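Local coordinates for probable L,D-transpeptidase 3 (Mycobacterium tuberculosis, PDB 6D4K), which is a probable L,D-transpeptidase of cell-wall biogenesis whose own cross-linking reaction is unknown and which may anchor proteins to peptidoglycan, at residues A[172-177]-A[208-213]; A[52-57]-A[81-86]; A[31-36]-A[109-114]. All blocks are in the same frame, centred on the assembly; numbering follows the deposited sequence. Where two conformers were deposited one is given.

Interaction 1: residues A[172-177]-A[208-213]; sequences GSYTVL and VRITSR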
ATOM      1  N   GLY A 172     -11.198   2.391   0.125  1.00 36.32           N
ATOM      2  CA  GLY A 172     -10.387   3.475   0.641  1.00 34.43           C
ATOM      3  C   GLY A 172      -9.137   3.698  -0.181  1.00 31.49           C
ATOM      4  O   GLY A 172      -8.920   3.073  -1.222  1.00 30.39           O
ATOM      5  N   SER A 173      -8.320   4.625   0.319  1.00 29.17           N
ATOM      6  CA  SER A 173      -7.048   4.996  -0.290  0.55 29.61           C
ATOM      7  C   SER A 173      -5.931   4.505   0.621  1.00 27.75           C
ATOM      8  O   SER A 173      -5.887   4.863   1.802  1.00 29.61           O
ATOM      9  CB  SER A 173      -6.966   6.514  -0.464  0.55 31.66           C
ATOM     10  OG  SER A 173      -5.829   6.893  -1.224  0.55 35.69           O
ATOM     11  N   TYR A 174      -5.046   3.683   0.077  1.00 24.75           N
ATOM     12  CA  TYR A 174      -3.974   3.038   0.825  1.00 24.08           C
ATOM     13  C   TYR A 174      -2.632   3.356   0.186  1.00 21.43           C
ATOM     14  O   TYR A 174      -2.560   3.874  -0.929  1.00 20.48           O
ATOM     15  CB  TYR A 174      -4.182   1.521   0.840  1.00 26.33           C
ATOM     16  CG  TYR A 174      -5.525   1.098   1.370  1.00 28.60           C
ATOM     17  CD1 TYR A 174      -5.770   1.062   2.736  1.00 34.65           C
ATOM     18  CD2 TYR A 174      -6.559   0.743   0.510  1.00 29.54           C
ATOM     19  CE1 TYR A 174      -7.004   0.680   3.229  1.00 38.88           C
ATOM     20  CE2 TYR A 174      -7.794   0.358   0.995  1.00 33.48           C
ATOM     21  CZ  TYR A 174      -8.011   0.326   2.355  1.00 38.01           C
ATOM     22  OH  TYR A 174      -9.238  -0.056   2.845  1.00 40.03           O
ATOM     23  N   THR A 175      -1.556   3.035   0.899  1.00 19.67           N
ATOM     24  CA  THR A 175      -0.229   3.131   0.321  1.00 19.42           C
ATOM     25  C   THR A 175       0.518   1.841   0.608  1.00 17.93           C
ATOM     26  O   THR A 175       0.251   1.148   1.597  1.00 19.53           O
ATOM     27  CB  THR A 175       0.575   4.341   0.838  1.00 22.44           C
ATOM     28  OG1 THR A 175       0.911   4.143   2.214  1.00 26.17           O
ATOM     29  CG2 THR A 175      -0.216   5.655   0.675  1.00 26.05           C
ATOM     30  N   VAL A 176       1.463   1.516  -0.265  1.00 16.46           N
ATOM     31  CA  VAL A 176       2.291   0.334  -0.045  1.00 16.73           C
ATOM     32  C   VAL A 176       3.192   0.560   1.164  1.00 16.83           C
ATOM     33  O   VAL A 176       4.014   1.484   1.184  1.00 17.32           O
ATOM     34  CB  VAL A 176       3.117  -0.001  -1.290  1.00 16.54           C
ATOM     35  CG1 VAL A 176       4.097  -1.150  -0.990  1.00 16.68           C
ATOM     36  CG2 VAL A 176       2.205  -0.350  -2.451  1.00 18.04           C
ATOM     37  N   LEU A 177       3.032  -0.286   2.183  1.00 16.83           N
ATOM     38  CA  LEU A 177       3.820  -0.210   3.409  1.00 17.36           C
ATOM     39  C   LEU A 177       5.075  -1.068   3.363  1.00 16.81           C
ATOM     40  O   LEU A 177       6.069  -0.723   4.004  1.00 18.47           O
ATOM     41  CB  LEU A 177       2.988  -0.652   4.612  1.00 19.83           C
ATOM     42  CG  LEU A 177       1.711   0.148   4.866  1.00 20.19           C
ATOM     43  CD1 LEU A 177       0.923  -0.432   6.027  1.00 23.07           C
ATOM     44  CD2 LEU A 177       2.018   1.621   5.112  1.00 25.69           C
ATOM     45  N   VAL A 208       2.531  -7.547  -1.220  1.00 17.72           N
ATOM     46  CA  VAL A 208       2.599  -6.091  -1.146  1.00 17.51           C
ATOM     47  C   VAL A 208       1.637  -5.675  -0.036  1.00 17.64           C
ATOM     48  O   VAL A 208       0.417  -5.756  -0.206  1.00 19.10           O
ATOM     49  CB  VAL A 208       2.211  -5.447  -2.488  1.00 16.32           C
ATOM     50  CG1 VAL A 208       2.328  -3.939  -2.411  1.00 18.57           C
ATOM     51  CG2 VAL A 208       3.060  -6.007  -3.628  1.00 16.54           C
ATOM     52  N   ARG A 209       2.173  -5.268   1.118  1.00 17.10           N
ATOM     53  CA  ARG A 209       1.331  -4.940   2.265  1.00 18.66           C
ATOM     54  C   ARG A 209       0.796  -3.517   2.114  1.00 17.70           C
ATOM     55  O   ARG A 209       1.556  -2.586   1.824  1.00 19.69           O
ATOM     56  CB  ARG A 209       2.139  -5.027   3.554  1.00 21.69           C
ATOM     57  CG  ARG A 209       1.317  -4.687   4.782  1.00 24.10           C
ATOM     58  CD  ARG A 209       2.195  -4.420   5.997  1.00 33.89           C
ATOM     59  NE  ARG A 209       2.909  -5.613   6.427  1.00 41.19           N
ATOM     60  CZ  ARG A 209       2.511  -6.404   7.418  1.00 47.58           C
ATOM     61  NH1 ARG A 209       1.397  -6.132   8.086  1.00 49.05           N
ATOM     62  NH2 ARG A 209       3.229  -7.470   7.742  1.00 50.89           N
ATOM     63  N   ILE A 210      -0.508  -3.340   2.317  1.00 19.49           N
ATOM     64  CA  ILE A 210      -1.131  -2.028   2.178  1.00 20.32           C
ATOM     65  C   ILE A 210      -1.831  -1.541   3.440  1.00 24.39           C
ATOM     66  O   ILE A 210      -2.270  -0.383   3.475  1.00 25.56           O
ATOM     67  CB  ILE A 210      -2.071  -1.931   0.952  1.00 22.75           C
ATOM     68  CG1 ILE A 210      -3.239  -2.912   1.075  1.00 25.55           C
ATOM     69  CG2 ILE A 210      -1.304  -2.164  -0.335  1.00 22.79           C
ATOM     70  CD1 ILE A 210      -4.256  -2.796  -0.051  1.00 27.14           C
ATOM     71  N   THR A 211      -1.961  -2.364   4.478  1.00 26.42           N
ATOM     72  CA  THR A 211      -2.423  -1.865   5.765  1.00 28.83           C
ATOM     73  C   THR A 211      -1.617  -2.511   6.878  1.00 32.68           C
ATOM     74  O   THR A 211      -1.092  -3.616   6.725  1.00 33.54           O
ATOM     75  CB  THR A 211      -3.919  -2.116   6.035  1.00 33.73           C
ATOM     76  OG1 THR A 211      -4.143  -3.504   6.315  1.00 36.21           O
ATOM     77  CG2 THR A 211      -4.807  -1.653   4.868  1.00 35.47           C
ATOM     78  N   SER A 212      -1.525  -1.802   8.005  1.00 35.08           N
ATOM     79  CA  SER A 212      -0.811  -2.341   9.156  1.00 37.24           C
ATOM     80  C   SER A 212      -1.492  -3.588   9.711  1.00 40.30           C
ATOM     81  O   SER A 212      -0.819  -4.458  10.274  1.00 43.24           O
ATOM     82  CB  SER A 212      -0.672  -1.273  10.242  1.00 40.44           C
ATOM     83  OG  SER A 212      -1.882  -0.554  10.416  1.00 41.71           O
ATOM     84  N   ARG A 213      -2.813  -3.703   9.552  1.00 42.30           N
ATOM     85  CA  ARG A 213      -3.541  -4.854  10.076  1.00 46.55           C
ATOM     86  C   ARG A 213      -3.383  -6.119   9.240  1.00 46.94           C
ATOM     87  O   ARG A 213      -3.800  -7.189   9.695  1.00 51.55           O
ATOM     88  CB  ARG A 213      -5.017  -4.510  10.302  1.00 52.53           C
ATOM     89  CG  ARG A 213      -5.186  -3.230  11.096  1.00 58.58           C
ATOM     90  CD  ARG A 213      -6.483  -2.485  10.795  1.00 63.12           C
ATOM     91  NE  ARG A 213      -6.601  -1.926   9.443  1.00 65.63           N
ATOM     92  CZ  ARG A 213      -5.761  -1.080   8.854  1.00 66.23           C
ATOM     93  NH1 ARG A 213      -4.640  -0.671   9.446  1.00 65.85           N
ATOM     94  NH2 ARG A 213      -6.057  -0.638   7.636  1.00 66.77           N
TER
HETATM   95  O   HOH W   1      -2.120   2.189   3.711  1.00 38.20           O

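Interaction 2: residues A[52-57]-A[81-86]; sequences PITNPA and LDNDVV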
ATOM      1  N   PRO A  52       7.762   9.331  24.127  1.00 21.44           N
ATOM      2  CA  PRO A  52       6.308   9.315  23.919  1.00 21.40           C
ATOM      3  C   PRO A  52       5.637  10.609  24.349  1.00 20.69           C
ATOM      4  O   PRO A  52       6.008  11.238  25.344  1.00 21.29           O
ATOM      5  CB  PRO A  52       5.846   8.143  24.794  1.00 24.41           C
ATOM      6  CG  PRO A  52       7.031   7.246  24.853  1.00 27.16           C
ATOM      7  CD  PRO A  52       8.223   8.152  24.883  1.00 25.13           C
ATOM      8  N   ILE A  53       4.621  10.995  23.582  1.00 19.65           N
ATOM      9  CA  ILE A  53       3.726  12.077  23.953  1.00 20.88           C
ATOM     10  C   ILE A  53       2.423  11.407  24.348  1.00 29.50           C
ATOM     11  O   ILE A  53       1.575  11.106  23.500  1.00 34.53           O
ATOM     12  CB  ILE A  53       3.549  13.061  22.787  1.00 19.57           C
ATOM     13  CG1 ILE A  53       4.911  13.629  22.375  1.00 21.28           C
ATOM     14  CG2 ILE A  53       2.605  14.167  23.205  1.00 22.14           C
ATOM     15  CD1 ILE A  53       4.922  14.292  21.027  1.00 22.38           C
ATOM     16  N   THR A  54       2.274  11.130  25.638  1.00 32.28           N
ATOM     17  CA  THR A  54       1.145  10.327  26.084  1.00 34.24           C
ATOM     18  C   THR A  54      -0.116  11.143  26.304  1.00 34.82           C
ATOM     19  O   THR A  54      -1.202  10.561  26.366  1.00 41.05           O
ATOM     20  CB  THR A  54       1.512   9.556  27.353  1.00 39.06           C
ATOM     21  OG1 THR A  54       2.151  10.437  28.285  1.00 42.24           O
ATOM     22  CG2 THR A  54       2.461   8.413  27.011  1.00 36.90           C
ATOM     23  N   ASN A  55      -0.001  12.467  26.409  1.00 28.64           N
ATOM     24  CA  ASN A  55      -1.157  13.319  26.641  1.00 24.66           C
ATOM     25  C   ASN A  55      -1.738  13.697  25.285  1.00 23.47           C
ATOM     26  O   ASN A  55      -1.114  14.491  24.556  1.00 22.97           O
ATOM     27  CB  ASN A  55      -0.739  14.565  27.409  1.00 22.96           C
ATOM     28  CG  ASN A  55      -1.909  15.460  27.762  1.00 23.58           C
ATOM     29  OD1 ASN A  55      -2.921  15.478  27.062  1.00 22.71           O
ATOM     30  ND2 ASN A  55      -1.769  16.222  28.837  1.00 26.97           N
ATOM     31  N   PRO A  56      -2.906  13.169  24.906  1.00 24.33           N
ATOM     32  CA  PRO A  56      -3.491  13.529  23.605  1.00 25.07           C
ATOM     33  C   PRO A  56      -3.706  15.012  23.439  1.00 24.04           C
ATOM     34  O   PRO A  56      -3.708  15.500  22.304  1.00 22.86           O
ATOM     35  CB  PRO A  56      -4.837  12.788  23.592  1.00 30.92           C
ATOM     36  CG  PRO A  56      -4.758  11.767  24.664  1.00 30.32           C
ATOM     37  CD  PRO A  56      -3.759  12.242  25.670  1.00 24.12           C
ATOM     38  N   ALA A  57      -3.897  15.750  24.536  1.00 23.63           N
ATOM     39  CA  ALA A  57      -4.118  17.181  24.394  1.00 24.92           C
ATOM     40  C   ALA A  57      -2.850  17.900  23.959  1.00 25.73           C
ATOM     41  O   ALA A  57      -2.932  18.955  23.321  1.00 35.66           O
ATOM     42  CB  ALA A  57      -4.697  17.776  25.680  1.00 24.35           C
ATOM     43  N   LEU A  81       0.401   7.178  14.950  1.00 22.21           N
ATOM     44  CA  LEU A  81       0.574   5.729  14.873  1.00 24.66           C
ATOM     45  C   LEU A  81       0.940   5.107  16.214  1.00 27.17           C
ATOM     46  O   LEU A  81       0.641   3.930  16.449  1.00 30.38           O
ATOM     47  CB  LEU A  81       1.649   5.380  13.839  1.00 24.46           C
ATOM     48  CG  LEU A  81       1.445   5.958  12.440  1.00 27.33           C
ATOM     49  CD1 LEU A  81       2.490   5.451  11.455  1.00 26.78           C
ATOM     50  CD2 LEU A  81       0.045   5.649  11.949  1.00 28.58           C
ATOM     51  N   ASP A  82       1.592   5.874  17.080  1.00 27.91           N
ATOM     52  CA  ASP A  82       1.982   5.467  18.423  1.00 27.22           C
ATOM     53  C   ASP A  82       2.150   6.758  19.211  1.00 27.18           C
ATOM     54  O   ASP A  82       2.060   7.851  18.649  1.00 25.55           O
ATOM     55  CB  ASP A  82       3.288   4.660  18.390  1.00 31.83           C
ATOM     56  CG  ASP A  82       3.382   3.609  19.497  1.00 39.44           C
ATOM     57  OD1 ASP A  82       2.732   3.756  20.560  1.00 39.03           O
ATOM     58  OD2 ASP A  82       4.129   2.627  19.298  1.00 40.67           O
ATOM     59  N   ASN A  83       2.396   6.630  20.521  1.00 27.45           N
ATOM     60  CA  ASN A  83       2.617   7.818  21.346  1.00 26.56           C
ATOM     61  C   ASN A  83       3.821   8.615  20.890  1.00 22.23           C
ATOM     62  O   ASN A  83       3.919   9.806  21.203  1.00 22.56           O
ATOM     63  CB  ASN A  83       2.846   7.457  22.817  1.00 31.46           C
ATOM     64  CG  ASN A  83       1.710   6.677  23.409  1.00 40.88           C
ATOM     65  OD1 ASN A  83       0.552   7.097  23.343  1.00 44.12           O
ATOM     66  ND2 ASN A  83       2.031   5.540  24.019  1.00 41.11           N
ATOM     67  N   ASP A  84       4.740   7.990  20.156  1.00 21.97           N
ATOM     68  CA  ASP A  84       5.956   8.658  19.717  1.00 20.67           C
ATOM     69  C   ASP A  84       6.112   8.692  18.205  1.00 19.04           C
ATOM     70  O   ASP A  84       7.221   8.957  17.719  1.00 20.04           O
ATOM     71  CB  ASP A  84       7.195   8.013  20.354  1.00 20.83           C
ATOM     72  CG  ASP A  84       7.342   6.535  20.002  1.00 24.60           C
ATOM     73  OD1 ASP A  84       8.398   5.949  20.335  1.00 29.44           O
ATOM     74  OD2 ASP A  84       6.414   5.952  19.403  1.00 25.69           O
ATOM     75  N   VAL A  85       5.056   8.391  17.443  1.00 18.24           N
ATOM     76  CA  VAL A  85       5.132   8.418  15.986  1.00 19.68           C
ATOM     77  C   VAL A  85       3.877   9.077  15.443  1.00 18.84           C
ATOM     78  O   VAL A  85       2.766   8.578  15.655  1.00 19.92           O
ATOM     79  CB  VAL A  85       5.306   7.026  15.360  1.00 20.22           C
ATOM     80  CG1 VAL A  85       5.293   7.147  13.828  1.00 22.61           C
ATOM     81  CG2 VAL A  85       6.616   6.376  15.837  1.00 22.67           C
ATOM     82  N   VAL A  86       4.048  10.172  14.708  1.00 17.12           N
ATOM     83  CA  VAL A  86       2.946  10.781  13.971  1.00 16.15           C
ATOM     84  C   VAL A  86       3.312  10.782  12.493  1.00 16.55           C
ATOM     85  O   VAL A  86       4.448  11.090  12.121  1.00 16.71           O
ATOM     86  CB  VAL A  86       2.546  12.193  14.482  1.00 16.73           C
ATOM     87  CG1 VAL A  86       3.628  13.243  14.197  1.00 18.26           C
ATOM     88  CG2 VAL A  86       1.184  12.622  13.916  1.00 16.18           C
TER

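Interaction 3: residues A[31-36]-A[109-114]; sequences VLPTRG and SDFKTG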
ATOM      1  N   VAL A  31      12.959  11.290  10.802  1.00 18.73           N
ATOM      2  CA  VAL A  31      11.884  11.519   9.855  1.00 18.81           C
ATOM      3  C   VAL A  31      12.049  10.552   8.697  1.00 19.31           C
ATOM      4  O   VAL A  31      13.175  10.302   8.247  1.00 20.81           O
ATOM      5  CB  VAL A  31      11.943  12.967   9.333  1.00 21.38           C
ATOM      6  CG1 VAL A  31      11.124  13.128   8.070  1.00 22.54           C
ATOM      7  CG2 VAL A  31      11.484  13.904  10.420  1.00 25.19           C
ATOM      8  N   LEU A  32      10.927  10.020   8.207  1.00 18.09           N
ATOM      9  CA  LEU A  32      10.900   9.312   6.927  1.00 19.33           C
ATOM     10  C   LEU A  32      10.065  10.154   5.976  1.00 18.33           C
ATOM     11  O   LEU A  32       9.093  10.776   6.405  1.00 18.64           O
ATOM     12  CB  LEU A  32      10.228   7.951   7.047  1.00 21.05           C
ATOM     13  CG  LEU A  32      10.864   6.921   7.974  1.00 25.75           C
ATOM     14  CD1 LEU A  32      10.010   5.670   7.961  1.00 25.99           C
ATOM     15  CD2 LEU A  32      12.296   6.627   7.554  1.00 31.08           C
ATOM     16  N   PRO A  33      10.409  10.171   4.674  1.00 17.55           N
ATOM     17  CA  PRO A  33      11.552   9.530   4.010  1.00 16.70           C
ATOM     18  C   PRO A  33      12.920  10.032   4.516  1.00 18.04           C
ATOM     19  O   PRO A  33      13.029  11.192   4.937  1.00 19.25           O
ATOM     20  CB  PRO A  33      11.356   9.928   2.537  1.00 18.88           C
ATOM     21  CG  PRO A  33       9.915  10.098   2.399  1.00 18.10           C
ATOM     22  CD  PRO A  33       9.482  10.756   3.690  1.00 17.54           C
ATOM     23  N   THR A  34      13.933   9.154   4.505  1.00 19.09           N
ATOM     24  CA  THR A  34      15.285   9.586   4.830  1.00 20.21           C
ATOM     25  C   THR A  34      15.819  10.505   3.731  1.00 17.63           C
ATOM     26  O   THR A  34      15.299  10.547   2.613  1.00 18.06           O
ATOM     27  CB  THR A  34      16.230   8.387   5.035  1.00 22.17           C
ATOM     28  OG1 THR A  34      16.417   7.682   3.802  1.00 23.86           O
ATOM     29  CG2 THR A  34      15.695   7.421   6.085  1.00 24.72           C
ATOM     30  N   ARG A  35      16.905  11.211   4.039  1.00 20.22           N
ATOM     31  CA  ARG A  35      17.466  12.145   3.071  1.00 20.71           C
ATOM     32  C   ARG A  35      17.902  11.397   1.814  1.00 20.36           C
ATOM     33  O   ARG A  35      18.716  10.466   1.876  1.00 23.12           O
ATOM     34  CB  ARG A  35      18.652  12.890   3.682  1.00 26.42           C
ATOM     35  CG  ARG A  35      19.172  14.012   2.790  1.00 36.94           C
ATOM     36  CD  ARG A  35      20.380  14.715   3.402  1.00 44.71           C
ATOM     37  NE  ARG A  35      20.082  15.270   4.721  1.00 52.34           N
ATOM     38  CZ  ARG A  35      19.580  16.484   4.935  1.00 56.66           C
ATOM     39  NH1 ARG A  35      19.322  17.291   3.912  1.00 58.61           N
ATOM     40  NH2 ARG A  35      19.343  16.894   6.173  1.00 55.68           N
ATOM     41  N   GLY A  36      17.340  11.787   0.676  1.00 19.26           N
ATOM     42  CA  GLY A  36      17.694  11.199  -0.594  1.00 21.27           C
ATOM     43  C   GLY A  36      17.030   9.872  -0.895  1.00 20.75           C
ATOM     44  O   GLY A  36      17.350   9.260  -1.920  1.00 23.54           O
ATOM     45  N   SER A 109      15.233  18.660   4.802  1.00 29.02           N
ATOM     46  CA  SER A 109      15.577  17.392   4.184  1.00 28.75           C
ATOM     47  C   SER A 109      15.070  17.407   2.751  1.00 25.60           C
ATOM     48  O   SER A 109      14.468  18.383   2.282  1.00 27.69           O
ATOM     49  CB  SER A 109      14.960  16.224   4.962  1.00 30.76           C
ATOM     50  OG  SER A 109      15.596  15.000   4.646  1.00 36.87           O
ATOM     51  N   ASP A 110      15.316  16.312   2.054  1.00 23.16           N
ATOM     52  CA  ASP A 110      14.718  16.116   0.745  1.00 20.81           C
ATOM     53  C   ASP A 110      14.655  14.628   0.466  1.00 17.86           C
ATOM     54  O   ASP A 110      15.338  13.825   1.100  1.00 20.98           O
ATOM     55  CB  ASP A 110      15.460  16.873  -0.371  1.00 26.75           C
ATOM     56  CG  ASP A 110      16.906  16.406  -0.572  1.00 40.78           C
ATOM     57  OD1 ASP A 110      17.193  15.191  -0.515  1.00 41.64           O
ATOM     58  OD2 ASP A 110      17.768  17.278  -0.813  1.00 52.38           O
ATOM     59  N   PHE A 111      13.831  14.277  -0.503  1.00 17.15           N
ATOM     60  CA  PHE A 111      13.728  12.900  -0.935  1.00 16.40           C
ATOM     61  C   PHE A 111      13.369  12.914  -2.406  1.00 16.11           C
ATOM     62  O   PHE A 111      13.104  13.964  -2.978  1.00 17.76           O
ATOM     63  CB  PHE A 111      12.764  12.089  -0.062  1.00 16.73           C
ATOM     64  CG  PHE A 111      11.332  12.551  -0.124  1.00 16.79           C
ATOM     65  CD1 PHE A 111      10.470  12.038  -1.090  1.00 17.77           C
ATOM     66  CD2 PHE A 111      10.839  13.469   0.798  1.00 18.74           C
ATOM     67  CE1 PHE A 111       9.135  12.422  -1.132  1.00 17.96           C
ATOM     68  CE2 PHE A 111       9.506  13.871   0.757  1.00 18.13           C
ATOM     69  CZ  PHE A 111       8.647  13.341  -0.211  1.00 17.53           C
ATOM     70  N   LYS A 112      13.376  11.747  -3.019  1.00 15.45           N
ATOM     71  CA  LYS A 112      13.098  11.601  -4.434  1.00 17.17           C
ATOM     72  C   LYS A 112      11.925  10.663  -4.624  1.00 15.40           C
ATOM     73  O   LYS A 112      11.743   9.709  -3.865  1.00 17.19           O
ATOM     74  CB  LYS A 112      14.316  11.051  -5.184  1.00 21.63           C
ATOM     75  CG  LYS A 112      15.507  11.999  -5.053  1.00 28.50           C
ATOM     76  CD  LYS A 112      16.259  12.189  -6.361  1.00 37.09           C
ATOM     77  CE  LYS A 112      17.750  12.340  -6.127  1.00 43.22           C
ATOM     78  NZ  LYS A 112      18.058  13.327  -5.055  1.00 46.45           N
ATOM     79  N   THR A 113      11.144  10.928  -5.660  1.00 17.02           N
ATOM     80  CA  THR A 113      10.072  10.030  -6.044  1.00 16.14           C
ATOM     81  C   THR A 113      10.446   9.309  -7.334  1.00 17.23           C
ATOM     82  O   THR A 113      11.079   9.895  -8.223  1.00 18.92           O
ATOM     83  CB  THR A 113       8.759  10.785  -6.240  1.00 17.72           C
ATOM     84  OG1 THR A 113       8.965  11.871  -7.148  1.00 19.35           O
ATOM     85  CG2 THR A 113       8.258  11.329  -4.902  1.00 18.59           C
ATOM     86  N   GLY A 114      10.059   8.038  -7.427  1.00 17.70           N
ATOM     87  CA  GLY A 114      10.178   7.304  -8.665  1.00 18.04           C
ATOM     88  C   GLY A 114       8.953   7.519  -9.535  1.00 17.66           C
ATOM     89  O   GLY A 114       8.273   8.555  -9.443  1.00 18.08           O
TER
HETATM   90  O   HOH W   2      13.698  13.523   3.519  1.00 30.60           O
HETATM   91  O   HOH W   3      14.924  12.601   6.870  1.00 46.58           O

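Interaction 1: residues A[172-177]-A[208-213]
Tyr174 lays its ring alongside the side chain of Thr211, both pointing the same way: with CG anti to the carbonyl carbon (chi1 -55°), the ring atoms CD1 and CE1 each come 3.6 Å from Thr211 CG2. Tyr174 CB is 4.0 Å from Ile210 CB; the phenol OH is bound beyond the contact by the carbonyl of Pro170. At Thr175 the backbone is joined through water. Water 1 accepts from Thr175 N and donates to Ile210 O, the latter over a short 2.6 Å, and it lies at the edge of the Tyr174 ring, in its plane. Thr175 O itself meets the CA-H of Ile210. Val176 spreads both methyls against one methyl of its partner: CG1 and CG2 are each 3.6 Å from Val208 CG1, a snug apolar fit. Direct backbone pairing comes at Leu177, whose N donates to Arg209 O at 2.8 Å and 162°, while the CA-H of Val176 also faces that carbonyl. Beyond this bond Leu177 reaches over the departing chain, its CD1 3.4 Å from Ser212 N and its CB beside the Arg209 CD methylene. The pattern is that of two antiparallel strands parting: strand 207-209 ends, the chain swings away from strand 172-180, and a water fills in for direct pairing at Ile210. Thr211 OG1, accepting from Leu215 N, ties down the turn that follows. The contact belongs to the sheet of the L,D-transpeptidase catalytic domain, and Val208 lies about 7 Å, side chain to side chain, from His218, the predicted proton donor/acceptor. Strand 256-260 pairs with 172-180 and packs Val257 on Val176 and Ile210, whereas helix 241-250 brings Tyr247 against both Val176 and Val208.

Interaction 2: residues A[52-57]-A[81-86]
Ile53 and Asn83 are joined by a backbone hydrogen bond, Ile53 N to Asn83 O, 2.8 Å long and nearly straight at the hydrogen (170°). The donor sits above the carbonyl plane, 47° out of it, and therefore not on a lone pair. The same oxygen also lies 3.6 Å from Ile53 CB, a contact that follows from the approach of the N-H.

Nonpolar contacts flank this bond. Pro52 CB meets Asn83 CB at 3.7 Å, and the Asp84 CB methylene rests against Pro52 CA. Asn83 sends its CG anti to its own carbonyl carbon (chi1 -58°), bringing the amide obliquely across Thr54; there Thr54 CG2 is 4.1 Å from Asn83 CG, a loose van der Waals touch.

Hydrogen bonds within each segment shape the two loops. Asp82 to Val85 form a type I beta turn, in which Asp82 OD1 accepts from Asn83 N at 2.9 Å on its anti side. Val85 O takes both Leu81 N and Asp82 N, the classic beta bulge at the base of this hairpin between strands 76-80 and 85-90. On the other segment Asn55 OD1 accepts from Ala57 N in an Asx turn just ahead of helix 59-65.

Ile53 also packs on Trp80 and on Ala62 of that helix, so the loop is anchored inward beside the Ig-like sheet. Across the two segments, Asn83 contributes CB and the carbon end of its amide, and Asp84 its CB methylene, with no polar side-chain bond. The one direct polar link is main chain to main chain, so it depends on the turn presenting the Asn83 carbonyl rather than on side-chain polar ends.

Interaction 3: residues A[31-36]-A[109-114]
Pro33 points its CG at the centre of one face of the Phe111 ring, 3.8 Å from the centroid and 13° off the normal, a CH-pi contact with the proline ring tilted to the aromatic one. Phe111 has CG between its backbone N and carbonyl carbon (chi1 64°), which swings the ring back beneath the proline, and Pro33 CB closes to 3.7 Å on Phe111 CB. A cis peptide bond precedes Pro33. Trp94 meets the same phenylalanine edge-to-face, while Val39 touches both Pro33 and Phe111. Pro33, in the loop leaving strand 28-32 of an antiparallel sheet consistent with a bacterial Ig domain, thereby packs on strand 107-113 of the neighbouring mixed sheet. Farther along, Arg35 stretches across Ser109, whose OG lies over the centre of one guanidinium face, 4.3 Å above its plane; Arg35 NH2 is held by Ser108 O. The Arg35 guanidinium and Asp110 carboxylate planes are 76° apart, and Arg35 NH1 is 5.0 Å from Asp110 OD2, too far for a salt bridge. Next along the chain, Gly36 N donates to Asp110 O at 2.9 Å, with Arg35 CA-H directed at that oxygen too. Water 2 donates to Pro33 O and hydrogen-bonds Ser109 OG at 2.7 Å.

Overall arrangement
Along the chain, interaction 3 opens first, interaction 2 opens and closes before it ends, and interaction 1 follows in series. Interactions 2 and 3, with centres about 23 Å apart, both reach the antiparallel sheet 28-32, 45-49, 85-90 and 76-80: one at the 81-86 turn, the other where strand 28-32 runs out toward the mixed sheet containing 107-113. Interaction 1 lies in the catalytic domain, near the centre of the chain, its centre about 22 Å from that of interaction 2 and about 19 Å from that of interaction 3; none touches another. A calcium ion bound by Val38 and Asp252 links the two parts of the chain, about 8 Å from the Pro33 side chain and about 9 Å from the Val176 side chain.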